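Local coordinates for lipoxygenase (Cyanothece sp., PDB 5EK8), which probably adds molecular oxygen to polyunsaturated fatty acids as a non-heme iron 9R-lipoxygenase carrying a PLAT domain, at residues D269-N281 / H291-L304. Sequence-based numbering, arbitrary orientation.
Sequences DPNQFKMSFIWDN and HNVEAYFVLKDGKL
K274 and E294 meet because K274 turns CG into the gap flanked by its own N and C (chi1 72°) and then bends at chi3, while E294 reaches out straight from CG; the two side chains run alongside each other in the same direction. K274 NZ comes to E294 OE2 from above the carboxylate plane, a salt bridge of 2.7 Å. The same oxygen takes the hydroxyl of S276 on its anti lone pair, with OG 2.7 Å from OE2, so two donors grip one buried atom. R328 pairs with the other oxygen, OE1, and D510 with K274 NZ, a charge network that probably keeps E294 ionised. The Y296 ring lies alongside the lysine chain, its CE1 3.8 Å from K274 CE.

Strands 272-277 and 291-300 are antiparallel neighbours in the middle of a six-stranded sheet, their axes at 159°. Backbone bonds link F273 with F297 and M275 with A295 in both directions. The face bearing F273, M275, F277, V293, A295 and F297 turns inward: V293 and A295 pack on helix 337-377, which carries two of the iron-binding histidines, and F297 on helix 247-256. F273 CE2 touches L299 CB at 4.0 Å, and L304 CD2 also reaches this ring.

Past the end of strand 272-277, the amide of N292 bonds at both ends. Its OD1 accepts from W279 N at 2.7 Å, nearly straight at 169°, and its ND2 gives to D280 OD2 at 2.8 Å, on the syn side but tilted out of the carboxylate plane; together they fix the amide's rotation. A weak bond from W279 NE1 meets H291 O in the plane of the indole.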
loop_
_atom_site.group_PDB
_atom_site.type_symbol
_atom_site.label_atom_id
_atom_site.label_comp_id
_atom_site.label_asym_id
_atom_site.label_seq_id
_atom_site.Cartn_x
_atom_site.Cartn_y
_atom_site.Cartn_z
ATOM N N ASP A 269 12.818 -28.948 -20.762
ATOM C CA ASP A 269 12.630 -28.101 -21.939
ATOM C C ASP A 269 12.561 -26.629 -21.537
ATOM O O ASP A 269 11.506 -26.139 -21.147
ATOM C CB ASP A 269 11.355 -28.502 -22.690
ATOM C CG ASP A 269 11.261 -27.884 -24.079
ATOM O OD1 ASP A 269 12.045 -26.965 -24.400
ATOM O OD2 ASP A 269 10.389 -28.324 -24.855
ATOM N N PRO A 270 13.687 -25.912 -21.652
ATOM C CA PRO A 270 13.749 -24.519 -21.193
ATOM C C PRO A 270 12.964 -23.545 -22.082
ATOM O O PRO A 270 12.961 -22.341 -21.822
ATOM C CB PRO A 270 15.248 -24.212 -21.233
ATOM C CG PRO A 270 15.766 -25.085 -22.330
ATOM C CD PRO A 270 14.954 -26.352 -22.262
ATOM N N ASN A 271 12.312 -24.054 -23.122
ATOM C CA ASN A 271 11.440 -23.214 -23.939
ATOM C C ASN A 271 9.987 -23.349 -23.507
ATOM O O ASN A 271 9.108 -22.647 -24.008
ATOM C CB ASN A 271 11.576 -23.561 -25.420
ATOM C CG ASN A 271 12.863 -23.032 -26.025
ATOM O OD1 ASN A 271 13.337 -21.950 -25.670
ATOM N ND2 ASN A 271 13.436 -23.796 -26.949
ATOM N N GLN A 272 9.742 -24.261 -22.571
ATOM C CA GLN A 272 8.403 -24.469 -22.033
ATOM C C GLN A 272 8.204 -23.665 -20.757
ATOM O O GLN A 272 9.086 -23.607 -19.904
ATOM C CB GLN A 272 8.147 -25.952 -21.769
ATOM C CG GLN A 272 7.840 -26.748 -23.021
ATOM C CD GLN A 272 6.499 -26.381 -23.621
ATOM O OE1 GLN A 272 5.559 -26.028 -22.905
ATOM N NE2 GLN A 272 6.404 -26.453 -24.946
ATOM N N PHE A 273 7.040 -23.033 -20.647
ATOM C CA PHE A 273 6.709 -22.176 -19.517
ATOM C C PHE A 273 5.305 -22.493 -19.037
ATOM O O PHE A 273 4.533 -23.135 -19.747
ATOM C CB PHE A 273 6.808 -20.694 -19.894
ATOM C CG PHE A 273 8.216 -20.194 -20.056
ATOM C CD1 PHE A 273 8.828 -19.475 -19.045
ATOM C CD2 PHE A 273 8.923 -20.432 -21.223
ATOM C CE1 PHE A 273 10.118 -19.004 -19.193
ATOM C CE2 PHE A 273 10.218 -19.968 -21.375
ATOM C CZ PHE A 273 10.816 -19.252 -20.359
ATOM N N LYS A 274 4.979 -22.042 -17.833
ATOM C CA LYS A 274 3.637 -22.215 -17.298
ATOM C C LYS A 274 3.376 -21.298 -16.116
ATOM O O LYS A 274 4.306 -20.765 -15.507
ATOM C CB LYS A 274 3.397 -23.664 -16.878
ATOM C CG LYS A 274 4.146 -24.075 -15.626
ATOM C CD LYS A 274 3.721 -25.454 -15.152
ATOM C CE LYS A 274 2.266 -25.480 -14.739
ATOM N NZ LYS A 274 1.924 -26.768 -14.063
ATOM N N MET A 275 2.096 -21.106 -15.815
ATOM C CA MET A 275 1.678 -20.372 -14.630
ATOM C C MET A 275 0.516 -21.101 -13.956
ATOM O O MET A 275 -0.441 -21.520 -14.613
ATOM C CB MET A 275 1.291 -18.936 -14.982
ATOM C CG MET A 275 0.971 -18.052 -13.775
ATOM S SD MET A 275 2.408 -17.342 -12.938
ATOM C CE MET A 275 2.894 -18.664 -11.826
ATOM N N SER A 276 0.622 -21.264 -12.642
ATOM C CA SER A 276 -0.321 -22.079 -11.898
ATOM C C SER A 276 -1.094 -21.259 -10.883
ATOM O O SER A 276 -0.515 -20.506 -10.098
ATOM C CB SER A 276 0.406 -23.219 -11.177
ATOM O OG SER A 276 1.187 -23.992 -12.071
ATOM N N PHE A 277 -2.408 -21.423 -10.900
ATOM C CA PHE A 277 -3.241 -20.915 -9.828
ATOM C C PHE A 277 -4.062 -22.060 -9.251
ATOM O O PHE A 277 -4.988 -22.561 -9.892
ATOM C CB PHE A 277 -4.137 -19.783 -10.325
ATOM C CG PHE A 277 -3.374 -18.563 -10.763
ATOM C CD1 PHE A 277 -2.597 -17.854 -9.858
ATOM C CD2 PHE A 277 -3.436 -18.123 -12.079
ATOM C CE1 PHE A 277 -1.892 -16.739 -10.254
ATOM C CE2 PHE A 277 -2.734 -17.006 -12.482
ATOM C CZ PHE A 277 -1.962 -16.310 -11.569
ATOM N N ILE A 278 -3.691 -22.478 -8.042
ATOM C CA ILE A 278 -4.360 -23.574 -7.347
ATOM C C ILE A 278 -4.914 -23.099 -6.006
ATOM O O ILE A 278 -4.203 -22.492 -5.207
ATOM C CB ILE A 278 -3.411 -24.772 -7.120
ATOM C CG1 ILE A 278 -3.188 -25.536 -8.427
ATOM C CG2 ILE A 278 -3.978 -25.708 -6.075
ATOM C CD1 ILE A 278 -1.970 -25.092 -9.193
ATOM N N TRP A 279 -6.187 -23.391 -5.766
ATOM C CA TRP A 279 -6.900 -22.834 -4.623
ATOM C C TRP A 279 -7.300 -23.901 -3.610
ATOM O O TRP A 279 -8.162 -23.665 -2.762
ATOM C CB TRP A 279 -8.143 -22.076 -5.104
ATOM C CG TRP A 279 -7.863 -21.181 -6.272
ATOM C CD1 TRP A 279 -7.900 -21.522 -7.596
ATOM C CD2 TRP A 279 -7.488 -19.800 -6.224
ATOM N NE1 TRP A 279 -7.572 -20.436 -8.375
ATOM C CE2 TRP A 279 -7.315 -19.367 -7.556
ATOM C CE3 TRP A 279 -7.283 -18.887 -5.184
ATOM C CZ2 TRP A 279 -6.948 -18.061 -7.874
ATOM C CZ3 TRP A 279 -6.913 -17.589 -5.504
ATOM C CH2 TRP A 279 -6.754 -17.189 -6.838
ATOM N N ASP A 280 -6.666 -25.069 -3.692
ATOM C CA ASP A 280 -6.988 -26.183 -2.799
ATOM C C ASP A 280 -6.867 -25.803 -1.321
ATOM O O ASP A 280 -7.506 -26.409 -0.456
ATOM C CB ASP A 280 -6.090 -27.385 -3.095
ATOM C CG ASP A 280 -6.305 -27.944 -4.483
ATOM O OD1 ASP A 280 -5.376 -28.580 -5.023
ATOM O OD2 ASP A 280 -7.403 -27.739 -5.040
ATOM N N ASN A 281 -6.060 -24.780 -1.051
ATOM C CA ASN A 281 -5.793 -24.312 0.305
ATOM C C ASN A 281 -6.884 -23.426 0.916
ATOM O O ASN A 281 -6.847 -23.126 2.109
ATOM C CB ASN A 281 -4.478 -23.537 0.319
ATOM C CG ASN A 281 -3.497 -24.074 1.325
ATOM O OD1 ASN A 281 -3.493 -25.265 1.640
ATOM N ND2 ASN A 281 -2.652 -23.194 1.842
ATOM N N HIS A 291 -11.516 -22.250 -9.735
ATOM C CA HIS A 291 -10.803 -23.011 -10.755
ATOM C C HIS A 291 -9.296 -23.082 -10.524
ATOM O O HIS A 291 -8.601 -22.064 -10.514
ATOM C CB HIS A 291 -11.074 -22.421 -12.140
ATOM C CG HIS A 291 -12.530 -22.265 -12.455
ATOM N ND1 HIS A 291 -13.328 -23.326 -12.831
ATOM C CD2 HIS A 291 -13.332 -21.175 -12.445
ATOM C CE1 HIS A 291 -14.559 -22.894 -13.038
ATOM N NE2 HIS A 291 -14.590 -21.594 -12.806
ATOM N N ASN A 292 -8.801 -24.298 -10.334
ATOM C CA ASN A 292 -7.374 -24.545 -10.421
ATOM C C ASN A 292 -6.980 -24.483 -11.888
ATOM O O ASN A 292 -7.176 -25.445 -12.632
ATOM C CB ASN A 292 -7.000 -25.899 -9.812
ATOM C CG ASN A 292 -7.227 -25.953 -8.313
ATOM O OD1 ASN A 292 -7.289 -24.927 -7.639
ATOM N ND2 ASN A 292 -7.348 -27.159 -7.785
ATOM N N VAL A 293 -6.453 -23.340 -12.313
ATOM C CA VAL A 293 -6.127 -23.155 -13.722
ATOM C C VAL A 293 -4.629 -23.043 -13.937
ATOM O O VAL A 293 -3.924 -22.357 -13.194
ATOM C CB VAL A 293 -6.819 -21.910 -14.319
ATOM C CG1 VAL A 293 -8.303 -22.138 -14.411
ATOM C CG2 VAL A 293 -6.528 -20.673 -13.493
ATOM N N GLU A 294 -4.143 -23.737 -14.955
ATOM C CA GLU A 294 -2.728 -23.691 -15.273
ATOM C C GLU A 294 -2.549 -23.399 -16.752
ATOM O O GLU A 294 -3.082 -24.110 -17.603
ATOM C CB GLU A 294 -2.048 -25.005 -14.880
ATOM C CG GLU A 294 -2.238 -25.357 -13.410
ATOM C CD GLU A 294 -1.354 -26.500 -12.950
ATOM O OE1 GLU A 294 -1.800 -27.668 -13.029
ATOM O OE2 GLU A 294 -0.216 -26.224 -12.503
ATOM N N ALA A 295 -1.816 -22.335 -17.061
ATOM C CA ALA A 295 -1.606 -21.956 -18.454
ATOM C C ALA A 295 -0.193 -22.296 -18.878
ATOM O O ALA A 295 0.759 -21.960 -18.196
ATOM C CB ALA A 295 -1.882 -20.476 -18.664
ATOM N N TYR A 296 -0.070 -22.965 -20.012
ATOM C CA TYR A 296 1.219 -23.379 -20.531
ATOM C C TYR A 296 1.555 -22.547 -21.757
ATOM O O TYR A 296 0.685 -22.252 -22.581
ATOM C CB TYR A 296 1.208 -24.868 -20.873
ATOM C CG TYR A 296 0.944 -25.764 -19.686
ATOM C CD1 TYR A 296 1.978 -26.471 -19.084
ATOM C CD2 TYR A 296 -0.336 -25.903 -19.164
ATOM C CE1 TYR A 296 1.746 -27.294 -17.998
ATOM C CE2 TYR A 296 -0.582 -26.717 -18.077
ATOM C CZ TYR A 296 0.463 -27.417 -17.496
ATOM O OH TYR A 296 0.218 -28.234 -16.409
ATOM N N PHE A 297 2.822 -22.163 -21.868
ATOM C CA PHE A 297 3.286 -21.347 -22.982
ATOM C C PHE A 297 4.561 -21.943 -23.552
ATOM O O PHE A 297 5.260 -22.680 -22.872
ATOM C CB PHE A 297 3.534 -19.903 -22.539
ATOM C CG PHE A 297 2.399 -19.303 -21.756
ATOM C CD1 PHE A 297 1.417 -18.559 -22.392
ATOM C CD2 PHE A 297 2.313 -19.485 -20.383
ATOM C CE1 PHE A 297 0.374 -18.004 -21.674
ATOM C CE2 PHE A 297 1.269 -18.934 -19.660
ATOM C CZ PHE A 297 0.299 -18.190 -20.308
ATOM N N VAL A 298 4.855 -21.640 -24.809
ATOM C CA VAL A 298 6.121 -22.048 -25.393
ATOM C C VAL A 298 6.842 -20.800 -25.902
ATOM O O VAL A 298 6.205 -19.817 -26.284
ATOM C CB VAL A 298 5.929 -23.074 -26.535
ATOM C CG1 VAL A 298 5.249 -22.418 -27.756
ATOM C CG2 VAL A 298 7.262 -23.715 -26.914
ATOM N N LEU A 299 8.168 -20.832 -25.875
ATOM C CA LEU A 299 8.967 -19.715 -26.358
ATOM C C LEU A 299 9.583 -20.065 -27.705
ATOM O O LEU A 299 10.417 -20.965 -27.804
ATOM C CB LEU A 299 10.054 -19.354 -25.349
ATOM C CG LEU A 299 10.959 -18.176 -25.711
ATOM C CD1 LEU A 299 10.200 -16.861 -25.619
ATOM C CD2 LEU A 299 12.191 -18.158 -24.820
ATOM N N LYS A 300 9.158 -19.357 -28.745
ATOM C CA LYS A 300 9.665 -19.603 -30.088
ATOM C C LYS A 300 10.139 -18.298 -30.709
ATOM O O LYS A 300 9.335 -17.410 -30.991
ATOM C CB LYS A 300 8.589 -20.261 -30.955
ATOM C CG LYS A 300 9.067 -21.497 -31.706
ATOM C CD LYS A 300 7.976 -22.562 -31.798
ATOM C CE LYS A 300 6.722 -22.032 -32.479
ATOM N NZ LYS A 300 5.633 -23.053 -32.537
ATOM N N ASP A 301 11.450 -18.185 -30.893
ATOM C CA ASP A 301 12.068 -17.024 -31.533
ATOM C C ASP A 301 11.786 -15.707 -30.807
ATOM O O ASP A 301 11.575 -14.673 -31.441
ATOM C CB ASP A 301 11.607 -16.913 -32.987
ATOM C CG ASP A 301 11.856 -18.183 -33.777
ATOM O OD1 ASP A 301 12.927 -18.805 -33.597
ATOM O OD2 ASP A 301 10.972 -18.561 -34.575
ATOM N N GLY A 302 11.794 -15.751 -29.480
ATOM C CA GLY A 302 11.621 -14.556 -28.672
ATOM C C GLY A 302 10.173 -14.140 -28.509
ATOM O O GLY A 302 9.876 -13.019 -28.093
ATOM N N LYS A 303 9.265 -15.050 -28.842
ATOM C CA LYS A 303 7.840 -14.807 -28.676
ATOM C C LYS A 303 7.243 -15.902 -27.803
ATOM O O LYS A 303 7.690 -17.049 -27.846
ATOM C CB LYS A 303 7.129 -14.763 -30.030
ATOM C CG LYS A 303 6.032 -13.715 -30.136
ATOM C CD LYS A 303 6.595 -12.371 -30.576
ATOM C CE LYS A 303 5.513 -11.303 -30.634
ATOM N NZ LYS A 303 6.085 -9.969 -30.973
ATOM N N LEU A 304 6.240 -15.549 -27.008
ATOM C CA LEU A 304 5.543 -16.531 -26.186
ATOM C C LEU A 304 4.155 -16.832 -26.741
ATOM O O LEU A 304 3.322 -15.939 -26.860
ATOM C CB LEU A 304 5.431 -16.042 -24.740
ATOM C CG LEU A 304 6.602 -16.319 -23.798
ATOM C CD1 LEU A 304 6.358 -15.648 -22.461
ATOM C CD2 LEU A 304 6.798 -17.820 -23.622
#